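Protein translation elongation factor 1A (Methanosarcina mazei, PDB 3WND) probably serves as a SelB/EF-Tu-like translation elongation factor that, in its GTP-bound form, binds cysteinyl-tRNA(Cys). Local coordinates at residues C151-T156 and P163-D168; I86-I91 and I116-R121; R60-V65 and A172-V177. All coordinates share one frame; numbering follows the deposited sequence.

Contact 1 (C151-T156 and P163-D168); sequences CISLNT and PFEGVD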
loop_
_atom_site.group_PDB
_atom_site.type_symbol
_atom_site.label_atom_id
_atom_site.label_comp_id
_atom_site.label_asym_id
_atom_site.label_seq_id
_atom_site.Cartn_x
_atom_site.Cartn_y
_atom_site.Cartn_z
ATOM N N CYS A 151 12.631 14.621 6.087
ATOM C CA CYS A 151 12.574 14.114 7.466
ATOM C C CYS A 151 12.047 15.275 8.330
ATOM O O CYS A 151 12.623 16.375 8.398
ATOM C CB CYS A 151 13.936 13.705 7.974
ATOM S SG CYS A 151 14.603 12.482 6.842
ATOM N N ILE A 152 10.924 15.016 8.979
ATOM C CA ILE A 152 10.255 16.019 9.798
ATOM C C ILE A 152 10.234 15.540 11.226
ATOM O O ILE A 152 9.630 14.483 11.525
ATOM C CB ILE A 152 8.773 16.218 9.286
ATOM C CG1 ILE A 152 8.889 16.804 7.822
ATOM C CG2 ILE A 152 8.069 17.283 10.191
ATOM C CD1 ILE A 152 7.576 16.923 7.144
ATOM N N SER A 153 10.840 16.301 12.128
ATOM C CA SER A 153 10.832 15.908 13.550
ATOM C C SER A 153 9.482 16.363 14.175
ATOM O O SER A 153 9.080 17.543 13.994
ATOM C CB SER A 153 11.950 16.723 14.218
ATOM O OG SER A 153 11.945 16.461 15.607
ATOM N N LEU A 154 8.836 15.490 14.919
ATOM C CA LEU A 154 7.490 15.832 15.459
ATOM C C LEU A 154 7.171 15.015 16.694
ATOM O O LEU A 154 7.853 14.041 16.995
ATOM C CB LEU A 154 6.403 15.572 14.349
ATOM C CG LEU A 154 6.216 14.110 13.837
ATOM C CD1 LEU A 154 5.347 13.298 14.770
ATOM C CD2 LEU A 154 5.555 14.158 12.422
ATOM N N ASN A 155 6.108 15.409 17.425
ATOM C CA ASN A 155 5.572 14.516 18.433
ATOM C C ASN A 155 4.035 14.769 18.428
ATOM O O ASN A 155 3.568 15.727 17.809
ATOM C CB ASN A 155 6.185 14.844 19.871
ATOM C CG ASN A 155 5.800 16.248 20.372
ATOM O OD1 ASN A 155 4.604 16.495 20.690
ATOM N ND2 ASN A 155 6.782 17.188 20.466
ATOM N N THR A 156 3.350 13.873 19.060
ATOM C CA THR A 156 1.913 13.954 19.238
ATOM C C THR A 156 1.616 13.936 20.758
ATOM O O THR A 156 0.646 13.264 21.228
ATOM C CB THR A 156 1.149 12.871 18.482
ATOM O OG1 THR A 156 1.684 11.621 18.894
ATOM C CG2 THR A 156 1.273 13.103 16.947
ATOM N N PRO A 163 4.480 21.031 22.283
ATOM C CA PRO A 163 3.473 19.980 22.015
ATOM C C PRO A 163 3.070 20.016 20.579
ATOM O O PRO A 163 2.820 21.063 20.014
ATOM C CB PRO A 163 2.257 20.406 22.911
ATOM C CG PRO A 163 2.444 21.915 23.019
ATOM C CD PRO A 163 3.920 22.097 23.104
ATOM N N PHE A 164 3.013 18.812 19.991
ATOM C CA PHE A 164 2.644 18.687 18.577
ATOM C C PHE A 164 3.534 19.488 17.636
ATOM O O PHE A 164 3.172 19.721 16.478
ATOM C CB PHE A 164 1.124 19.052 18.391
ATOM C CG PHE A 164 0.255 17.886 18.710
ATOM C CD1 PHE A 164 0.019 17.528 20.058
ATOM C CD2 PHE A 164 -0.400 17.131 17.663
ATOM C CE1 PHE A 164 -0.741 16.364 20.387
ATOM C CE2 PHE A 164 -1.229 16.053 18.009
ATOM C CZ PHE A 164 -1.445 15.691 19.339
ATOM N N GLU A 165 4.810 19.733 18.060
ATOM C CA GLU A 165 5.704 20.340 17.123
ATOM C C GLU A 165 5.841 19.381 15.939
ATOM O O GLU A 165 5.715 18.124 16.032
ATOM C CB GLU A 165 7.035 20.745 17.753
ATOM C CG GLU A 165 7.845 19.584 18.130
ATOM C CD GLU A 165 9.303 19.946 18.458
ATOM O OE1 GLU A 165 9.759 21.126 18.476
ATOM O OE2 GLU A 165 9.978 18.969 18.749
ATOM N N GLY A 166 6.028 20.004 14.817
ATOM C CA GLY A 166 6.207 19.339 13.513
ATOM C C GLY A 166 4.963 18.722 12.868
ATOM O O GLY A 166 5.019 18.381 11.668
ATOM N N VAL A 167 3.830 18.631 13.580
ATOM C CA VAL A 167 2.657 17.990 13.000
ATOM C C VAL A 167 2.098 18.911 11.903
ATOM O O VAL A 167 1.761 18.465 10.824
ATOM C CB VAL A 167 1.622 17.674 14.052
ATOM C CG1 VAL A 167 0.334 17.144 13.406
ATOM C CG2 VAL A 167 2.168 16.578 15.002
ATOM N N ASP A 168 2.003 20.223 12.181
ATOM C CA ASP A 168 1.561 21.141 11.113
ATOM C C ASP A 168 2.442 21.007 9.862
ATOM O O ASP A 168 1.924 20.956 8.734
ATOM C CB ASP A 168 1.593 22.612 11.602
ATOM C CG ASP A 168 0.517 22.902 12.574
ATOM O OD1 ASP A 168 -0.444 22.095 12.684
ATOM O OD2 ASP A 168 0.639 23.953 13.195
HETATM O O HOH W 1 12.302 18.745 17.062
#
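Where the chain leaves strand 150-153 it runs close against the loop ahead of helix 167-187: the CA atoms of Leu-154 and Gly-166 lie 4.2 Å apart, and Asn-155 N donates to Glu-165 O at 3.1 Å. Gly-166, the N-cap residue, has phi +74°, and a CB on it would collide with Ser-153 O and Leu-154 CB. Asn-155 OD1 accepts from Phe-164 N at 2.9 Å, the donor tilted 34° from the carbonyl plane, and also from Asn-157 N, while ND2 donates to Asn-162 O and pairs with Ser-122 OG. Phe-164 lays a ring face under Thr-156, whose CA stands 3.8 Å from the ring centroid, a CH-pi contact 13° off the normal. Replacing Phe-164 by alanine would probably leave this Thr-156 backbone without its aromatic floor, free to shift. Water 1 links Ser-153 OG (2.7 Å) to Glu-165 OE2, which also bonds Ser-122 OG. Thr-156 is a GDP-binding residue, and its position after strand 150-153 is consistent with the base-binding (G5) loop of translational GTPases. The several bonds on one amide imply that the rotation of Asn-155 is fixed, and with it the path of the chain into Thr-156.

Contact 2 (I86-I91 and I116-R121); sequences IAVLCI and IIALTR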
loop_
_atom_site.group_PDB
_atom_site.type_symbol
_atom_site.label_atom_id
_atom_site.label_comp_id
_atom_site.label_asym_id
_atom_site.label_seq_id
_atom_site.Cartn_x
_atom_site.Cartn_y
_atom_site.Cartn_z
ATOM N N ILE A 86 1.019 7.726 -0.636
ATOM C CA ILE A 86 2.069 8.451 0.100
ATOM C C ILE A 86 2.403 7.584 1.304
ATOM O O ILE A 86 1.476 7.067 1.920
ATOM C CB ILE A 86 1.502 9.778 0.676
ATOM C CG1 ILE A 86 1.082 10.719 -0.479
ATOM C CG2 ILE A 86 2.577 10.476 1.532
ATOM C CD1 ILE A 86 0.319 11.989 -0.043
ATOM N N ALA A 87 3.716 7.460 1.603
ATOM C CA ALA A 87 4.135 6.655 2.782
ATOM C C ALA A 87 4.732 7.581 3.782
ATOM O O ALA A 87 5.563 8.399 3.415
ATOM C CB ALA A 87 5.162 5.544 2.417
ATOM N N VAL A 88 4.299 7.465 5.030
ATOM C CA VAL A 88 4.989 8.194 6.121
ATOM C C VAL A 88 5.661 7.129 6.990
ATOM O O VAL A 88 4.971 6.274 7.588
ATOM C CB VAL A 88 3.982 8.946 6.993
ATOM C CG1 VAL A 88 4.724 9.546 8.233
ATOM C CG2 VAL A 88 3.338 10.047 6.124
ATOM N N LEU A 89 7.005 7.108 6.942
ATOM C CA LEU A 89 7.816 6.100 7.674
ATOM C C LEU A 89 8.195 6.709 8.999
ATOM O O LEU A 89 8.875 7.765 9.010
ATOM C CB LEU A 89 9.021 5.665 6.844
ATOM C CG LEU A 89 10.053 4.857 7.587
ATOM C CD1 LEU A 89 9.405 3.504 8.092
ATOM C CD2 LEU A 89 11.251 4.618 6.651
ATOM N N CYS A 90 7.711 6.116 10.057
ATOM C CA CYS A 90 7.943 6.695 11.419
ATOM C C CYS A 90 9.207 6.054 12.000
ATOM O O CYS A 90 9.312 4.874 12.089
ATOM C CB CYS A 90 6.742 6.328 12.302
ATOM S SG CYS A 90 5.251 7.143 11.789
ATOM N N ILE A 91 10.181 6.909 12.321
ATOM C CA ILE A 91 11.412 6.422 12.946
ATOM C C ILE A 91 11.559 7.192 14.273
ATOM O O ILE A 91 11.805 8.416 14.239
ATOM C CB ILE A 91 12.626 6.657 12.016
ATOM C CG1 ILE A 91 12.347 6.014 10.617
ATOM C CG2 ILE A 91 13.874 6.115 12.681
ATOM C CD1 ILE A 91 13.387 6.213 9.580
ATOM N N ILE A 116 7.522 10.553 3.158
ATOM C CA ILE A 116 8.029 11.471 4.171
ATOM C C ILE A 116 8.515 10.573 5.316
ATOM O O ILE A 116 7.933 9.527 5.582
ATOM C CB ILE A 116 6.915 12.384 4.745
ATOM C CG1 ILE A 116 6.198 13.049 3.594
ATOM C CG2 ILE A 116 7.528 13.430 5.736
ATOM C CD1 ILE A 116 4.858 13.749 4.031
ATOM N N ILE A 117 9.664 10.965 5.905
ATOM C CA ILE A 117 10.128 10.359 7.137
ATOM C C ILE A 117 9.658 11.152 8.309
ATOM O O ILE A 117 10.061 12.358 8.389
ATOM C CB ILE A 117 11.662 10.110 7.127
ATOM C CG1 ILE A 117 11.977 9.089 5.987
ATOM C CG2 ILE A 117 12.134 9.538 8.459
ATOM C CD1 ILE A 117 13.454 8.790 5.757
ATOM N N ALA A 118 8.891 10.569 9.227
ATOM C CA ALA A 118 8.511 11.276 10.448
ATOM C C ALA A 118 9.440 10.831 11.560
ATOM O O ALA A 118 9.457 9.634 11.901
ATOM C CB ALA A 118 7.074 10.944 10.795
ATOM N N LEU A 119 10.228 11.757 12.088
ATOM C CA LEU A 119 11.125 11.475 13.167
ATOM C C LEU A 119 10.332 11.759 14.461
ATOM O O LEU A 119 10.248 12.851 14.933
ATOM C CB LEU A 119 12.405 12.335 13.100
ATOM C CG LEU A 119 13.323 12.022 11.918
ATOM C CD1 LEU A 119 14.615 12.914 11.966
ATOM C CD2 LEU A 119 13.600 10.521 11.802
ATOM N N THR A 120 9.651 10.706 14.916
ATOM C CA THR A 120 8.615 10.872 15.932
ATOM C C THR A 120 9.244 11.066 17.335
ATOM O O THR A 120 10.467 10.920 17.566
ATOM C CB THR A 120 7.733 9.594 15.968
ATOM O OG1 THR A 120 8.594 8.469 16.015
ATOM C CG2 THR A 120 6.913 9.491 14.650
ATOM N N ARG A 121 8.368 11.312 18.325
ATOM C CA ARG A 121 8.807 11.360 19.737
ATOM C C ARG A 121 9.824 12.446 19.924
ATOM O O ARG A 121 10.740 12.280 20.750
ATOM C CB ARG A 121 9.227 9.966 20.300
ATOM C CG ARG A 121 8.118 8.945 20.111
ATOM C CD ARG A 121 8.548 7.565 20.423
ATOM N NE ARG A 121 8.749 7.357 21.833
ATOM C CZ ARG A 121 9.392 6.282 22.326
ATOM N NH1 ARG A 121 9.961 5.318 21.510
ATOM N NH2 ARG A 121 9.508 6.182 23.652
HETATM O O HOH W 2 12.684 10.328 15.941
#
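Val-88 CG1 meets Ala-118 CB at 3.7 Å at the apolar centre of the contact between two parallel strands, and Cys-90 continues the same face by setting its CB against Thr-120 CG2 at 3.9 Å. On the reverse face, Ile-91 CD1 rests on Ile-117 CG2 (3.7 Å). There CG1 of Ile-91 lies beside its own backbone N, chi1 -54°, which carries the chain's end back toward Ile-117, while CB is met by Leu-119 CD2. Between the faces the backbones pair in register, Val-88 with Ile-116 through Cys-90 with Ala-118, the strand axes 4.6 Å apart and turned by 28°. The bonds Leu-89 N to Ile-116 O and Ile-91 N to Ala-118 O, each 2.9 Å, are close to straight. Further along, Thr-120 N reaches Ile-91 O at 3.2 Å, from 53° above the carbonyl plane, and water 2 donates to both Ile-91 O and Thr-120 O. Thr-120 OG1 bonds Ser-32 O, tying this polar end to a GDP-binding residue. The pair closes the beta-alpha-beta unit 86-91, 98-109, 115-119 of the G domain, with helix 167-187 against Ile-86 and Ile-116, helix 127-140 against Ile-91 and Leu-119, and strand 21-28 alongside Val-88.

Contact 3 (R60-V65 and A172-V177); sequences RNMVFV and ARINEV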
loop_
_atom_site.group_PDB
_atom_site.type_symbol
_atom_site.label_atom_id
_atom_site.label_comp_id
_atom_site.label_asym_id
_atom_site.label_seq_id
_atom_site.Cartn_x
_atom_site.Cartn_y
_atom_site.Cartn_z
ATOM N N ARG A 60 -8.978 17.808 1.833
ATOM C CA ARG A 60 -8.882 16.536 1.015
ATOM C C ARG A 60 -9.556 15.490 1.720
ATOM O O ARG A 60 -9.560 15.472 2.966
ATOM C CB ARG A 60 -7.413 16.133 0.808
ATOM C CG ARG A 60 -6.638 17.075 -0.042
ATOM C CD ARG A 60 -5.252 16.506 -0.431
ATOM N NE ARG A 60 -4.948 17.149 -1.721
ATOM C CZ ARG A 60 -4.532 18.415 -1.856
ATOM N NH1 ARG A 60 -4.229 19.153 -0.775
ATOM N NH2 ARG A 60 -4.331 18.905 -3.085
ATOM N N ASN A 61 -10.130 14.567 0.974
ATOM C CA ASN A 61 -10.610 13.342 1.524
ATOM C C ASN A 61 -9.342 12.571 1.801
ATOM O O ASN A 61 -8.691 12.066 0.909
ATOM C CB ASN A 61 -11.491 12.684 0.490
ATOM C CG ASN A 61 -12.823 13.392 0.326
ATOM O OD1 ASN A 61 -13.197 14.179 1.184
ATOM N ND2 ASN A 61 -13.576 13.062 -0.766
ATOM N N MET A 62 -8.888 12.612 3.047
ATOM C CA MET A 62 -7.607 11.937 3.426
ATOM C C MET A 62 -7.970 10.673 4.147
ATOM O O MET A 62 -8.928 10.647 4.997
ATOM C CB MET A 62 -6.765 12.809 4.335
ATOM C CG MET A 62 -6.303 14.037 3.679
ATOM S SD MET A 62 -4.655 14.360 4.297
ATOM C CE MET A 62 -4.169 15.599 3.078
ATOM N N VAL A 63 -7.280 9.597 3.815
ATOM C CA VAL A 63 -7.384 8.375 4.567
ATOM C C VAL A 63 -5.957 8.019 4.979
ATOM O O VAL A 63 -5.047 7.952 4.115
ATOM C CB VAL A 63 -8.015 7.236 3.761
ATOM C CG1 VAL A 63 -8.056 5.926 4.564
ATOM C CG2 VAL A 63 -9.403 7.714 3.271
ATOM N N PHE A 64 -5.779 7.846 6.299
ATOM C CA PHE A 64 -4.462 7.385 6.842
ATOM C C PHE A 64 -4.590 5.964 7.270
ATOM O O PHE A 64 -5.423 5.617 8.070
ATOM C CB PHE A 64 -4.027 8.266 8.038
ATOM C CG PHE A 64 -3.972 9.692 7.708
ATOM C CD1 PHE A 64 -5.078 10.510 7.915
ATOM C CD2 PHE A 64 -2.817 10.221 7.205
ATOM C CE1 PHE A 64 -5.009 11.843 7.547
ATOM C CE2 PHE A 64 -2.732 11.584 6.910
ATOM C CZ PHE A 64 -3.854 12.397 7.089
ATOM N N VAL A 65 -3.729 5.110 6.754
ATOM C CA VAL A 65 -3.869 3.706 7.047
ATOM C C VAL A 65 -2.708 3.339 7.941
ATOM O O VAL A 65 -1.505 3.448 7.566
ATOM C CB VAL A 65 -3.792 2.922 5.732
ATOM C CG1 VAL A 65 -3.930 1.455 6.055
ATOM C CG2 VAL A 65 -4.840 3.470 4.790
ATOM N N ALA A 172 1.425 19.845 6.115
ATOM C CA ALA A 172 1.636 20.693 4.969
ATOM C C ALA A 172 2.408 19.966 3.899
ATOM O O ALA A 172 2.058 20.063 2.718
ATOM C CB ALA A 172 2.441 21.931 5.439
ATOM N N ARG A 173 3.439 19.183 4.311
ATOM C CA ARG A 173 4.152 18.355 3.302
ATOM C C ARG A 173 3.232 17.259 2.683
ATOM O O ARG A 173 3.321 16.962 1.501
ATOM C CB ARG A 173 5.410 17.732 3.977
ATOM C CG ARG A 173 6.202 16.859 3.025
ATOM C CD ARG A 173 6.568 17.630 1.770
ATOM N NE ARG A 173 7.354 16.832 0.851
ATOM C CZ ARG A 173 7.590 17.252 -0.391
ATOM N NH1 ARG A 173 7.068 18.436 -0.771
ATOM N NH2 ARG A 173 8.308 16.501 -1.238
ATOM N N ILE A 174 2.420 16.617 3.485
ATOM C CA ILE A 174 1.436 15.568 2.934
ATOM C C ILE A 174 0.562 16.286 1.892
ATOM O O ILE A 174 0.356 15.774 0.823
ATOM C CB ILE A 174 0.538 15.031 4.037
ATOM C CG1 ILE A 174 1.446 14.124 4.932
ATOM C CG2 ILE A 174 -0.646 14.204 3.488
ATOM C CD1 ILE A 174 0.730 13.686 6.184
ATOM N N ASN A 175 0.067 17.491 2.196
ATOM C CA ASN A 175 -0.780 18.156 1.177
ATOM C C ASN A 175 0.006 18.541 -0.097
ATOM O O ASN A 175 -0.570 18.468 -1.185
ATOM C CB ASN A 175 -1.446 19.416 1.792
ATOM C CG ASN A 175 -2.747 19.022 2.559
ATOM O OD1 ASN A 175 -3.804 18.687 1.939
ATOM N ND2 ASN A 175 -2.706 19.073 3.876
ATOM N N GLU A 176 1.259 19.015 0.035
ATOM C CA GLU A 176 2.088 19.294 -1.139
ATOM C C GLU A 176 2.254 18.026 -1.997
ATOM O O GLU A 176 2.085 18.090 -3.245
ATOM C CB GLU A 176 3.481 19.861 -0.783
ATOM C CG GLU A 176 3.441 21.244 -0.244
ATOM C CD GLU A 176 4.841 21.649 0.275
ATOM O OE1 GLU A 176 5.796 20.776 0.263
ATOM O OE2 GLU A 176 4.973 22.821 0.710
ATOM N N VAL A 177 2.605 16.910 -1.377
ATOM C CA VAL A 177 2.814 15.658 -2.118
ATOM C C VAL A 177 1.477 15.239 -2.699
ATOM O O VAL A 177 1.386 14.745 -3.871
ATOM C CB VAL A 177 3.444 14.534 -1.212
ATOM C CG1 VAL A 177 3.606 13.271 -1.989
ATOM C CG2 VAL A 177 4.859 14.900 -0.690
#
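Met-62 lays its terminal methyl across the side chain of Asn-175, with CE 3.3 Å from Asn-175 OD1, the two chains crossing at about a right angle. This is strand-on-helix packing in the alpha/beta G domain: strand 61-66 belongs to the central mixed sheet, and helix 167-187 covers one of its faces. The segment axes lie 11.6 Å apart and run 114° to one another, so the helix passes across the strand and the gap is filled by side chains rather than backbone. A bend at chi2 of Met-62 (-144°) helps bring the methyl to the helix, where CE also touches Ile-174 CG2 at 3.8 Å. Two residues along the strand, Phe-64 offers a ring edge: its CE2 meets Ile-174 CD1 at 4.1 Å, near the ring plane. Both residues also lean on Val-24 of strand 21-28, the next strand of the sheet, so Ile-174 is wedged among sheet side chains.

At the polar margin, Arg-60 reaches over to the helix with a chain extended from CG to NE, sliding past Asn-175 in the opposite sense. Its guanidinium has more than one polar partner: NE forms a salt bridge with Glu-182 further along the helix. Asn-175 O lies over one face, offset toward the rim. Asn-175 in turn donates from ND2 to Lys-171 O one turn earlier, which holds its amide orientation and leaves OD1 turned to the strand. The opposite charge of Glu-182 probably steadies the arginine's positive charge at this partly exposed margin. The bond between the segments is precise: Arg-60 NH1 donates to a lone pair of Asn-175 OD1 at 2.8 Å, within the carbonyl plane and only 11° out of the guanidinium plane.

Overall arrangement
All three contacts reach the same mixed sheet of the G domain. Contacts 1 and 2, centres 10 Å apart, use neighbouring strands: Ile-152 O lies 2.8 Å from Leu-119 N. Helix 167-187 joins contacts 1 and 3, centres 15 Å apart. Contact 3 meets contact 2 through Ile-116 CD1, 3.5 Å from Ile-174 CG1, and its loop encloses both others along the chain. Toward the GDP site, which holds no GDP in this model, contact 1 supplies Thr-156 and brings the Asn-155 side chain within about 3 Å of that of Asp-123. The side chains of Cys-90 (contact 2) and Ser-32 approach to about 4 Å, those of Phe-64 (contact 3) and Arg-34 to about 10 Å.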